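Local coordinates for uncharacterized protein YLR132C (Kluyveromyces marxianus, PDB 6PFQ), which probably acts as a 2H-superfamily phosphodiesterase of the Usb1 type, an exoribonuclease that processes U6 snRNA, at residues M26-K31 with L191-A196; V36-T39 with N43-E46; E65-A70 with E77-I82; N162-L165 with S170-R173. All blocks are in the same frame, centred on the assembly; numbering follows the deposited sequence. Where two conformers were deposited one is given.

Interaction 1. Residues M26-K31 with L191-A196; sequences MDLVLK and LPLLRA
Met26 and Leu194 meet where helix 20-39 packs against the short helix 191-197, an apolar helix-helix contact within the 2H phosphodiesterase fold. The two local axes run roughly antiparallel, 149° between their N-to-C directions, and come no closer than 10.2 Å, so side chains have to span the gap; together the segments bury a modest 209 Å². Met26 begins the sequence. A bend at chi2 (-45°) brings its SD to 3.6 Å from Leu194 CD1, and a further bend at chi3 turns Met26 CE back, 3.8 Å from the same Leu194 CD1. Phe157 of strand 154-161 touches both residues. Leu28 follows at the outer margin, where its branches and those of Leu193 reach toward each other tip to tip; because Leu28 was modelled in two conformers, the 4.1 Å approach of its CD1 to Leu193 CD2 is doubtful. Val29 points toward the opposing helix, with CG1 anti to the backbone N (chi1 171°). Trp102 of strand 102-106 packs on Val29 and Leu194 alike. Those two side chains cross at about a right angle, and Val29 CG1 ends 4.1 Å from Leu194 CD1, the methyl already held by Met26.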
loop_
_atom_site.group_PDB
_atom_site.type_symbol
_atom_site.label_atom_id
_atom_site.label_comp_id
_atom_site.label_asym_id
_atom_site.label_seq_id
_atom_site.Cartn_x
_atom_site.Cartn_y
_atom_site.Cartn_z
ATOM N N MET A 26 -1.464 11.179 11.872
ATOM C CA MET A 26 -2.112 11.018 10.569
ATOM C C MET A 26 -3.407 11.832 10.487
ATOM O O MET A 26 -3.717 12.389 9.428
ATOM C CB MET A 26 -2.376 9.535 10.280
ATOM C CG MET A 26 -1.077 8.724 9.965
ATOM S SD MET A 26 0.049 9.603 8.788
ATOM C CE MET A 26 -1.136 9.900 7.417
ATOM N N ASP A 27 -4.130 11.983 11.603
ATOM C CA ASP A 27 -5.277 12.893 11.626
ATOM C C ASP A 27 -4.868 14.294 11.168
ATOM O O ASP A 27 -5.487 14.874 10.269
ATOM C CB ASP A 27 -5.880 12.956 13.037
ATOM C CG ASP A 27 -6.530 11.649 13.474
ATOM O OD1 ASP A 27 -6.822 10.775 12.627
ATOM O OD2 ASP A 27 -6.754 11.468 14.692
ATOM N N LEU A 28 -3.811 14.870 11.759
ATOM C CA LEU A 28 -3.510 16.255 11.390
ATOM C C LEU A 28 -2.910 16.343 9.989
ATOM O O LEU A 28 -3.191 17.302 9.258
ATOM C CB LEU A 28 -2.610 16.947 12.447
ATOM C CG LEU A 28 -1.075 16.922 12.491
ATOM C CD1 LEU A 28 -0.388 17.862 11.469
ATOM C CD2 LEU A 28 -0.545 17.195 13.918
ATOM N N VAL A 29 -2.110 15.358 9.572
ATOM C CA VAL A 29 -1.563 15.406 8.216
ATOM C C VAL A 29 -2.681 15.352 7.178
ATOM O O VAL A 29 -2.726 16.171 6.248
ATOM C CB VAL A 29 -0.529 14.279 8.013
ATOM C CG1 VAL A 29 -0.102 14.172 6.517
ATOM C CG2 VAL A 29 0.693 14.558 8.917
ATOM N N LEU A 30 -3.609 14.408 7.325
ATOM C CA LEU A 30 -4.661 14.270 6.318
ATOM C C LEU A 30 -5.632 15.439 6.366
ATOM O O LEU A 30 -6.132 15.877 5.318
ATOM C CB LEU A 30 -5.402 12.937 6.518
ATOM C CG LEU A 30 -4.466 11.748 6.211
ATOM C CD1 LEU A 30 -5.070 10.419 6.651
ATOM C CD2 LEU A 30 -4.076 11.731 4.741
ATOM N N LYS A 31 -5.876 16.005 7.555
ATOM C CA LYS A 31 -6.728 17.191 7.592
ATOM C C LYS A 31 -6.093 18.316 6.795
ATOM O O LYS A 31 -6.770 19.018 6.033
ATOM C CB LYS A 31 -7.020 17.613 9.035
ATOM C CG LYS A 31 -7.985 18.771 9.084
ATOM C CD LYS A 31 -8.587 18.987 10.480
ATOM C CE LYS A 31 -7.538 19.119 11.529
ATOM N NZ LYS A 31 -8.204 19.509 12.852
ATOM N N LEU A 191 5.089 16.569 5.909
ATOM C CA LEU A 191 5.707 15.279 5.633
ATOM C C LEU A 191 6.906 14.958 6.523
ATOM O O LEU A 191 7.067 13.772 6.867
ATOM C CB LEU A 191 6.093 15.185 4.149
ATOM C CG LEU A 191 4.885 14.771 3.284
ATOM C CD1 LEU A 191 5.273 14.762 1.809
ATOM C CD2 LEU A 191 4.413 13.360 3.667
ATOM N N PRO A 192 7.740 15.911 6.957
ATOM C CA PRO A 192 8.819 15.516 7.884
ATOM C C PRO A 192 8.286 14.904 9.158
ATOM O O PRO A 192 8.864 13.932 9.660
ATOM C CB PRO A 192 9.578 16.826 8.134
ATOM C CG PRO A 192 9.386 17.592 6.834
ATOM C CD PRO A 192 7.917 17.284 6.447
ATOM N N LEU A 193 7.190 15.461 9.700
ATOM C CA LEU A 193 6.556 14.890 10.883
ATOM C C LEU A 193 6.056 13.474 10.605
ATOM O O LEU A 193 6.193 12.574 11.441
ATOM C CB LEU A 193 5.400 15.799 11.319
ATOM C CG LEU A 193 4.501 15.283 12.442
ATOM C CD1 LEU A 193 5.232 15.449 13.816
ATOM C CD2 LEU A 193 3.156 16.011 12.449
ATOM N N LEU A 194 5.432 13.264 9.440
ATOM C CA LEU A 194 4.954 11.923 9.131
ATOM C C LEU A 194 6.127 10.956 9.034
ATOM O O LEU A 194 6.120 9.888 9.671
ATOM C CB LEU A 194 4.138 11.953 7.832
ATOM C CG LEU A 194 3.570 10.630 7.334
ATOM C CD1 LEU A 194 2.389 10.925 6.405
ATOM C CD2 LEU A 194 4.640 9.844 6.544
ATOM N N ARG A 195 7.147 11.302 8.226
ATOM C CA ARG A 195 8.255 10.354 8.035
ATOM C C ARG A 195 8.976 10.066 9.355
ATOM O O ARG A 195 9.454 8.952 9.570
ATOM C CB ARG A 195 9.268 10.885 7.011
ATOM C CG ARG A 195 8.673 11.003 5.572
ATOM C CD ARG A 195 9.748 11.362 4.536
ATOM N NE ARG A 195 10.356 12.642 4.849
ATOM C CZ ARG A 195 10.151 13.789 4.204
ATOM N NH1 ARG A 195 9.356 13.847 3.162
ATOM N NH2 ARG A 195 10.758 14.896 4.617
ATOM N N ALA A 196 9.064 11.048 10.254
ATOM C CA ALA A 196 9.790 10.777 11.492
ATOM C C ALA A 196 9.023 9.798 12.375
ATOM O O ALA A 196 9.624 9.061 13.161
ATOM C CB ALA A 196 10.067 12.092 12.245
#

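Interaction 2. Residues V36-T39 with N43-E46; sequences VMDT and NSFE
Met37 CG stands anti to its carbonyl carbon and the chain turns again at chi2 (-60°), while the Phe45 ring, likewise anti to its own carbonyl carbon (chi1 -65°), comes back toward it. The two meet in a Met-aromatic contact that packs the last turn of helix 20-39 against the loop leading into strand 46-47. Met37 SD lies 5.2 Å from the centroid of the Phe45 ring and 69° off the ring normal, an oblique approach, with ring atom Phe45 CE2 nearest at 3.9 Å. The loop backbone adds to the packing: Asn43 O sits 3.6 Å from Met37 CG, and Met37 CB is equally near it. Leu179, Leu182 and Val183 of helix 169-186 also touch Met37, so this one side chain joins three parts of the fold. An alanine here lacks CG, SD and CE, and would probably leave Phe45 without its sulfur neighbour and open a gap facing helix 169-186. The loop is held by polar bonds as well, since Phe45 N is bonded to Asn34 OD1, and Asn43 ND2 to Gln161 O at the end of strand 154-161. Nearer solvent, Asp38 and Ser44 are joined through a water, their oxygens OD1 and OG being 3.7 Å apart. The water donates to Asp38 OD1 at 2.8 Å and accepts from Ser44 OG at 2.9 Å.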
loop_
_atom_site.group_PDB
_atom_site.type_symbol
_atom_site.label_atom_id
_atom_site.label_comp_id
_atom_site.label_asym_id
_atom_site.label_seq_id
_atom_site.Cartn_x
_atom_site.Cartn_y
_atom_site.Cartn_z
ATOM N N VAL A 36 -6.178 21.668 1.594
ATOM C CA VAL A 36 -5.706 22.047 0.264
ATOM C C VAL A 36 -6.648 21.515 -0.830
ATOM O O VAL A 36 -6.946 22.220 -1.800
ATOM C CB VAL A 36 -4.260 21.569 0.058
ATOM C CG1 VAL A 36 -3.807 21.901 -1.347
ATOM C CG2 VAL A 36 -3.320 22.207 1.106
ATOM N N MET A 37 -7.140 20.279 -0.700
ATOM C CA MET A 37 -8.095 19.792 -1.701
ATOM C C MET A 37 -9.344 20.678 -1.736
ATOM O O MET A 37 -9.831 21.046 -2.812
ATOM C CB MET A 37 -8.489 18.330 -1.438
ATOM C CG MET A 37 -7.313 17.346 -1.369
ATOM S SD MET A 37 -6.387 17.318 -2.918
ATOM C CE MET A 37 -5.074 18.492 -2.532
ATOM N N ASP A 38 -9.859 21.054 -0.567
ATOM C CA ASP A 38 -11.034 21.928 -0.517
ATOM C C ASP A 38 -10.771 23.251 -1.218
ATOM O O ASP A 38 -11.597 23.726 -2.004
ATOM C CB ASP A 38 -11.418 22.212 0.933
ATOM C CG ASP A 38 -12.113 21.062 1.586
ATOM O OD1 ASP A 38 -12.629 20.200 0.855
ATOM O OD2 ASP A 38 -12.153 21.022 2.838
ATOM N N THR A 39 -9.651 23.895 -0.882
ATOM C CA THR A 39 -9.308 25.174 -1.497
ATOM C C THR A 39 -9.318 25.084 -3.014
ATOM O O THR A 39 -9.775 26.005 -3.702
ATOM C CB THR A 39 -7.921 25.593 -1.032
ATOM O OG1 THR A 39 -7.987 25.923 0.352
ATOM C CG2 THR A 39 -7.384 26.747 -1.854
ATOM N N ASN A 43 -11.567 16.512 -4.920
ATOM C CA ASN A 43 -12.034 15.477 -4.000
ATOM C C ASN A 43 -11.057 15.279 -2.840
ATOM O O ASN A 43 -9.829 15.370 -2.995
ATOM C CB ASN A 43 -12.220 14.153 -4.754
ATOM C CG ASN A 43 -13.552 14.082 -5.488
ATOM O OD1 ASN A 43 -14.362 14.988 -5.386
ATOM N ND2 ASN A 43 -13.776 12.996 -6.232
ATOM N N SER A 44 -11.613 15.031 -1.663
ATOM C CA SER A 44 -10.843 14.762 -0.453
ATOM C C SER A 44 -10.519 13.272 -0.266
ATOM O O SER A 44 -11.207 12.381 -0.764
ATOM C CB SER A 44 -11.597 15.281 0.777
ATOM O OG SER A 44 -11.417 16.691 0.859
ATOM N N PHE A 45 -9.472 13.027 0.517
ATOM C CA PHE A 45 -8.986 11.699 0.849
ATOM C C PHE A 45 -9.634 11.196 2.127
ATOM O O PHE A 45 -9.624 11.897 3.154
ATOM C CB PHE A 45 -7.461 11.741 1.014
ATOM C CG PHE A 45 -6.744 12.068 -0.261
ATOM C CD1 PHE A 45 -6.506 11.070 -1.214
ATOM C CD2 PHE A 45 -6.334 13.382 -0.523
ATOM C CE1 PHE A 45 -5.855 11.388 -2.406
ATOM C CE2 PHE A 45 -5.676 13.714 -1.722
ATOM C CZ PHE A 45 -5.437 12.708 -2.657
ATOM N N GLU A 46 -10.258 10.031 2.045
ATOM C CA GLU A 46 -10.711 9.340 3.256
ATOM C C GLU A 46 -9.505 8.756 3.980
ATOM O O GLU A 46 -8.708 8.030 3.362
ATOM C CB GLU A 46 -11.700 8.214 2.877
ATOM C CG GLU A 46 -12.202 7.406 4.079
ATOM C CD GLU A 46 -13.177 8.157 4.929
ATOM O OE1 GLU A 46 -13.594 9.271 4.557
ATOM O OE2 GLU A 46 -13.544 7.619 5.983
HETATM O O HOH W 1 -12.815 18.313 -1.143
#

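Interaction 3. Residues E65-A70 with E77-I82; sequences ETMMFA and EKMGRI
Phe69, Met79 and Met67 form an apolar cluster in which helix 72-88 folds back against the end of strand 59-68, a beta-alpha connection at one edge of the four-stranded antiparallel sheet. Phe69 has the largest buried area of the three. Lys78 CB and Met79 SD both stand obliquely to its ring; as side chains, Phe69 and Met79 cross at about a right angle. Met79 SD is 4.9 Å from the Phe69 centroid and 66° off the ring normal, a Met-aromatic contact made mainly with Phe69 CZ, 3.8 Å from the sulfur. Beside it, Phe69 CE1 comes to 3.5 Å from Lys78 CB, so the ring touches the aliphatic start of the lysine, whose far end leads away. A serine at Phe69 removes the ring and is likely to leave Met79 SD without its aromatic partner and a gap against Lys78 CB. A bend at chi2 (-60°) puts Met79 SD where it meets both Phe69 CZ and Met67 CE, the latter at 3.8 Å. Met67 also touches Leu12 of the neighbouring strand 9-16, and Pro139 touches both Met67 and Phe69. The side chain of Met67 lies about 10 Å from that of Ser62, a residue seen binding UMP on the same strand. On the helix itself Arg81 reaches one turn back to Glu77 in a salt bridge: Arg81 NH1 donates in its guanidinium plane to the anti lone pair of Glu77 OE2 at 2.9 Å.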
loop_
_atom_site.group_PDB
_atom_site.type_symbol
_atom_site.label_atom_id
_atom_site.label_comp_id
_atom_site.label_asym_id
_atom_site.label_seq_id
_atom_site.Cartn_x
_atom_site.Cartn_y
_atom_site.Cartn_z
ATOM N N GLU A 65 1.412 -8.437 -6.514
ATOM C CA GLU A 65 0.190 -8.206 -7.261
ATOM C C GLU A 65 -0.900 -9.173 -6.778
ATOM O O GLU A 65 -0.667 -10.032 -5.922
ATOM C CB GLU A 65 0.453 -8.376 -8.765
ATOM C CG GLU A 65 1.017 -9.732 -9.126
ATOM C CD GLU A 65 1.631 -9.811 -10.516
ATOM O OE1 GLU A 65 2.418 -8.919 -10.906
ATOM O OE2 GLU A 65 1.316 -10.793 -11.227
ATOM N N THR A 66 -2.128 -8.977 -7.274
ATOM C CA THR A 66 -3.200 -9.944 -7.059
ATOM C C THR A 66 -2.856 -11.186 -7.851
ATOM O O THR A 66 -2.847 -11.151 -9.088
ATOM C CB THR A 66 -4.549 -9.374 -7.491
ATOM O OG1 THR A 66 -4.899 -8.293 -6.630
ATOM C CG2 THR A 66 -5.618 -10.428 -7.379
ATOM N N MET A 67 -2.508 -12.267 -7.166
ATOM C CA MET A 67 -2.015 -13.446 -7.868
ATOM C C MET A 67 -3.180 -14.367 -8.164
ATOM O O MET A 67 -3.855 -14.841 -7.246
ATOM C CB MET A 67 -0.938 -14.179 -7.065
ATOM C CG MET A 67 0.305 -13.316 -6.858
ATOM S SD MET A 67 1.619 -14.163 -5.909
ATOM C CE MET A 67 0.971 -14.115 -4.239
ATOM N N MET A 68 -3.417 -14.627 -9.438
ATOM C CA MET A 68 -4.551 -15.448 -9.811
ATOM C C MET A 68 -4.026 -16.806 -10.234
ATOM O O MET A 68 -3.602 -16.993 -11.378
ATOM C CB MET A 68 -5.342 -14.741 -10.897
ATOM C CG MET A 68 -5.707 -13.337 -10.402
ATOM S SD MET A 68 -6.838 -12.550 -11.523
ATOM C CE MET A 68 -6.505 -10.814 -11.148
ATOM N N PHE A 69 -4.121 -17.767 -9.327
ATOM C CA PHE A 69 -3.624 -19.092 -9.646
ATOM C C PHE A 69 -4.649 -19.874 -10.454
ATOM O O PHE A 69 -5.866 -19.631 -10.381
ATOM C CB PHE A 69 -3.294 -19.833 -8.354
ATOM C CG PHE A 69 -2.242 -19.138 -7.518
ATOM C CD1 PHE A 69 -0.878 -19.366 -7.747
ATOM C CD2 PHE A 69 -2.605 -18.263 -6.509
ATOM C CE1 PHE A 69 0.091 -18.752 -6.968
ATOM C CE2 PHE A 69 -1.633 -17.635 -5.736
ATOM C CZ PHE A 69 -0.290 -17.872 -5.979
ATOM N N ALA A 70 -4.139 -20.883 -11.185
ATOM C CA ALA A 70 -4.974 -21.639 -12.115
ATOM C C ALA A 70 -5.914 -22.598 -11.400
ATOM O O ALA A 70 -6.969 -22.946 -11.934
ATOM C CB ALA A 70 -4.098 -22.399 -13.114
ATOM N N GLU A 77 0.737 -25.168 -3.974
ATOM C CA GLU A 77 2.134 -25.405 -4.327
ATOM C C GLU A 77 2.932 -24.116 -4.225
ATOM O O GLU A 77 3.990 -24.070 -3.583
ATOM C CB GLU A 77 2.254 -25.969 -5.750
ATOM C CG GLU A 77 1.794 -27.395 -5.954
ATOM C CD GLU A 77 2.290 -28.313 -4.868
ATOM O OE1 GLU A 77 1.434 -28.943 -4.214
ATOM O OE2 GLU A 77 3.529 -28.375 -4.657
ATOM N N LYS A 78 2.457 -23.063 -4.895
ATOM C CA LYS A 78 3.234 -21.839 -4.984
ATOM C C LYS A 78 3.239 -21.073 -3.663
ATOM O O LYS A 78 4.296 -20.599 -3.228
ATOM C CB LYS A 78 2.699 -20.968 -6.124
ATOM C CG LYS A 78 2.582 -21.674 -7.461
ATOM C CD LYS A 78 3.916 -21.844 -8.143
ATOM C CE LYS A 78 3.771 -22.541 -9.489
ATOM N NZ LYS A 78 5.086 -23.026 -9.989
ATOM N N MET A 79 2.083 -20.951 -2.996
ATOM C CA MET A 79 2.069 -20.230 -1.722
ATOM C C MET A 79 2.871 -20.961 -0.659
ATOM O O MET A 79 3.564 -20.322 0.136
ATOM C CB MET A 79 0.648 -19.975 -1.222
ATOM C CG MET A 79 -0.224 -19.050 -2.116
ATOM S SD MET A 79 0.503 -17.386 -2.324
ATOM C CE MET A 79 0.393 -16.714 -0.657
ATOM N N GLY A 80 2.799 -22.294 -0.623
ATOM C CA GLY A 80 3.627 -23.035 0.318
ATOM C C GLY A 80 5.111 -22.820 0.091
ATOM O O GLY A 80 5.867 -22.588 1.039
ATOM N N ARG A 81 5.549 -22.845 -1.173
ATOM C CA ARG A 81 6.953 -22.558 -1.464
ATOM C C ARG A 81 7.311 -21.138 -1.036
ATOM O O ARG A 81 8.393 -20.901 -0.504
ATOM C CB ARG A 81 7.251 -22.775 -2.955
ATOM C CG ARG A 81 7.535 -24.253 -3.363
ATOM C CD ARG A 81 7.500 -24.411 -4.896
ATOM N NE ARG A 81 7.943 -25.714 -5.381
ATOM C CZ ARG A 81 7.138 -26.764 -5.560
ATOM N NH1 ARG A 81 5.842 -26.666 -5.291
ATOM N NH2 ARG A 81 7.629 -27.917 -6.013
ATOM N N ILE A 82 6.422 -20.174 -1.287
ATOM C CA ILE A 82 6.666 -18.811 -0.820
ATOM C C ILE A 82 6.851 -18.779 0.697
ATOM O O ILE A 82 7.847 -18.246 1.201
ATOM C CB ILE A 82 5.524 -17.880 -1.263
ATOM C CG1 ILE A 82 5.581 -17.698 -2.785
ATOM C CG2 ILE A 82 5.662 -16.564 -0.560
ATOM C CD1 ILE A 82 4.428 -16.852 -3.337
#

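Interaction 4. Residues N162-L165 with S170-R173; sequences NAYL and SVSR. Unlike the reference sequence in segment 170-173: Val171 (reference Ile).
Asn162 and Ser172 carry the polar part of this contact, in which the loop after strand 154-161 closes on the first turn of helix 169-186. Asn162 ND2 donates to Ser172 OG over 3.0 Å, nearly straight at 168° and with the hydroxyl oxygen close to the amide plane. With CG anti to the backbone N (chi1 178°), the Asn162 amide points at the helix; its nitrogen is gripped a second time by Ala110 O. Asn162 OD1 has two donors as well: Tyr164 N at 2.8 Å, standing 56° out of the carbonyl plane, and a water. That water bonds Asn162 OD1 at 2.8 Å and donates a second time to Ser172 O at 2.9 Å, so it ties the loop amide to the helix backbone beside the direct bond. Four bonds on one amide should fix its rotation.

Packing supplies the remainder. Ser172 CB rests 3.5 Å from Tyr164 O, and Tyr164 CB lies 3.8 Å from Ser172 CA, bringing loop and helix backbones close together. Farther out, Tyr164 CD1 meets Val171 CG1 obliquely at 4.2 Å; the reference sequence has isoleucine at this position. The Tyr164 hydroxyl leads away to a weak hydrogen bond with Arg175 NE.

Away from the UMP-binding residues, the arrangement is a strand-to-helix connection built on a type I beta turn from Asn162 to Leu165, with an Asx turn formed by Asn162 OD1 and Tyr164 N.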
loop_
_atom_site.group_PDB
_atom_site.type_symbol
_atom_site.label_atom_id
_atom_site.label_comp_id
_atom_site.label_asym_id
_atom_site.label_seq_id
_atom_site.Cartn_x
_atom_site.Cartn_y
_atom_site.Cartn_z
ATOM N N ASN A 162 -11.974 9.036 -7.812
ATOM C CA ASN A 162 -11.583 9.712 -9.049
ATOM C C ASN A 162 -12.823 10.375 -9.649
ATOM O O ASN A 162 -13.683 9.689 -10.220
ATOM C CB ASN A 162 -10.954 8.714 -10.016
ATOM C CG ASN A 162 -10.563 9.345 -11.351
ATOM O OD1 ASN A 162 -10.637 10.581 -11.530
ATOM N ND2 ASN A 162 -10.114 8.495 -12.291
ATOM N N ALA A 163 -12.915 11.706 -9.542
ATOM C CA ALA A 163 -14.073 12.400 -10.113
ATOM C C ALA A 163 -14.129 12.280 -11.631
ATOM O O ALA A 163 -15.207 12.442 -12.219
ATOM C CB ALA A 163 -14.059 13.885 -9.745
ATOM N N TYR A 164 -13.026 11.919 -12.275
ATOM C CA TYR A 164 -12.960 11.933 -13.736
ATOM C C TYR A 164 -13.012 10.535 -14.311
ATOM O O TYR A 164 -12.678 10.341 -15.481
ATOM C CB TYR A 164 -11.699 12.678 -14.206
ATOM C CG TYR A 164 -11.724 14.058 -13.613
ATOM C CD1 TYR A 164 -12.369 15.096 -14.267
ATOM C CD2 TYR A 164 -11.137 14.314 -12.367
ATOM C CE1 TYR A 164 -12.433 16.364 -13.695
ATOM C CE2 TYR A 164 -11.194 15.575 -11.794
ATOM C CZ TYR A 164 -11.838 16.592 -12.472
ATOM O OH TYR A 164 -11.886 17.840 -11.917
ATOM N N LEU A 165 -13.431 9.565 -13.494
ATOM C CA LEU A 165 -13.435 8.153 -13.856
ATOM C C LEU A 165 -14.096 7.886 -15.203
ATOM O O LEU A 165 -13.628 7.038 -15.975
ATOM C CB LEU A 165 -14.175 7.351 -12.775
ATOM C CG LEU A 165 -14.397 5.873 -13.097
ATOM C CD1 LEU A 165 -13.033 5.181 -13.268
ATOM C CD2 LEU A 165 -15.164 5.230 -11.963
ATOM N N SER A 170 -7.590 10.643 -21.206
ATOM C CA SER A 170 -6.587 11.704 -21.182
ATOM C C SER A 170 -6.987 12.816 -20.216
ATOM O O SER A 170 -6.125 13.452 -19.600
ATOM C CB SER A 170 -6.372 12.254 -22.592
ATOM O OG SER A 170 -7.486 13.035 -22.969
ATOM N N VAL A 171 -8.283 13.090 -20.091
ATOM C CA VAL A 171 -8.738 14.050 -19.093
ATOM C C VAL A 171 -8.492 13.512 -17.684
ATOM O O VAL A 171 -7.994 14.230 -16.810
ATOM C CB VAL A 171 -10.216 14.400 -19.318
ATOM C CG1 VAL A 171 -10.743 15.236 -18.154
ATOM C CG2 VAL A 171 -10.356 15.151 -20.659
ATOM N N SER A 172 -8.857 12.253 -17.436
ATOM C CA SER A 172 -8.603 11.680 -16.113
ATOM C C SER A 172 -7.109 11.670 -15.793
ATOM O O SER A 172 -6.701 12.002 -14.672
ATOM C CB SER A 172 -9.179 10.267 -16.025
ATOM O OG SER A 172 -8.974 9.739 -14.722
ATOM N N ARG A 173 -6.273 11.306 -16.765
ATOM C CA ARG A 173 -4.839 11.287 -16.497
ATOM C C ARG A 173 -4.299 12.701 -16.243
ATOM O O ARG A 173 -3.423 12.899 -15.387
ATOM C CB ARG A 173 -4.105 10.598 -17.654
ATOM C CG ARG A 173 -2.562 10.715 -17.548
ATOM C CD ARG A 173 -1.872 10.332 -18.868
ATOM N NE ARG A 173 -2.516 9.201 -19.546
ATOM C CZ ARG A 173 -3.118 9.278 -20.734
ATOM N NH1 ARG A 173 -3.159 10.436 -21.390
ATOM N NH2 ARG A 173 -3.672 8.196 -21.277
HETATM O O HOH W 2 -8.198 11.783 -12.210
#

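Interactions 1, 2 and 4 follow one another along one flank, 1 and 4 being 27 Å apart between centres. Interactions 1 and 2 share helix 20-39, their centres 15 Å apart; interaction 4 lies 16 Å from interaction 2, touching it where Asn43 ND2 packs 3.6 Å from Ala163 CB. Interaction 3 stands across the chain's centre from interactions 1 and 2, 35 and 38 Å away. Along the chain interactions 2, 3 and 4 come in series, nested inside the loop closed by interaction 1. Interactions 2 and 4 pack loops flanking strands 46-47 and 154-161 against helices, whereas interaction 3 packs helix 72-88 on the end of strand 59-68, consistent with the two-lobed 2H architecture.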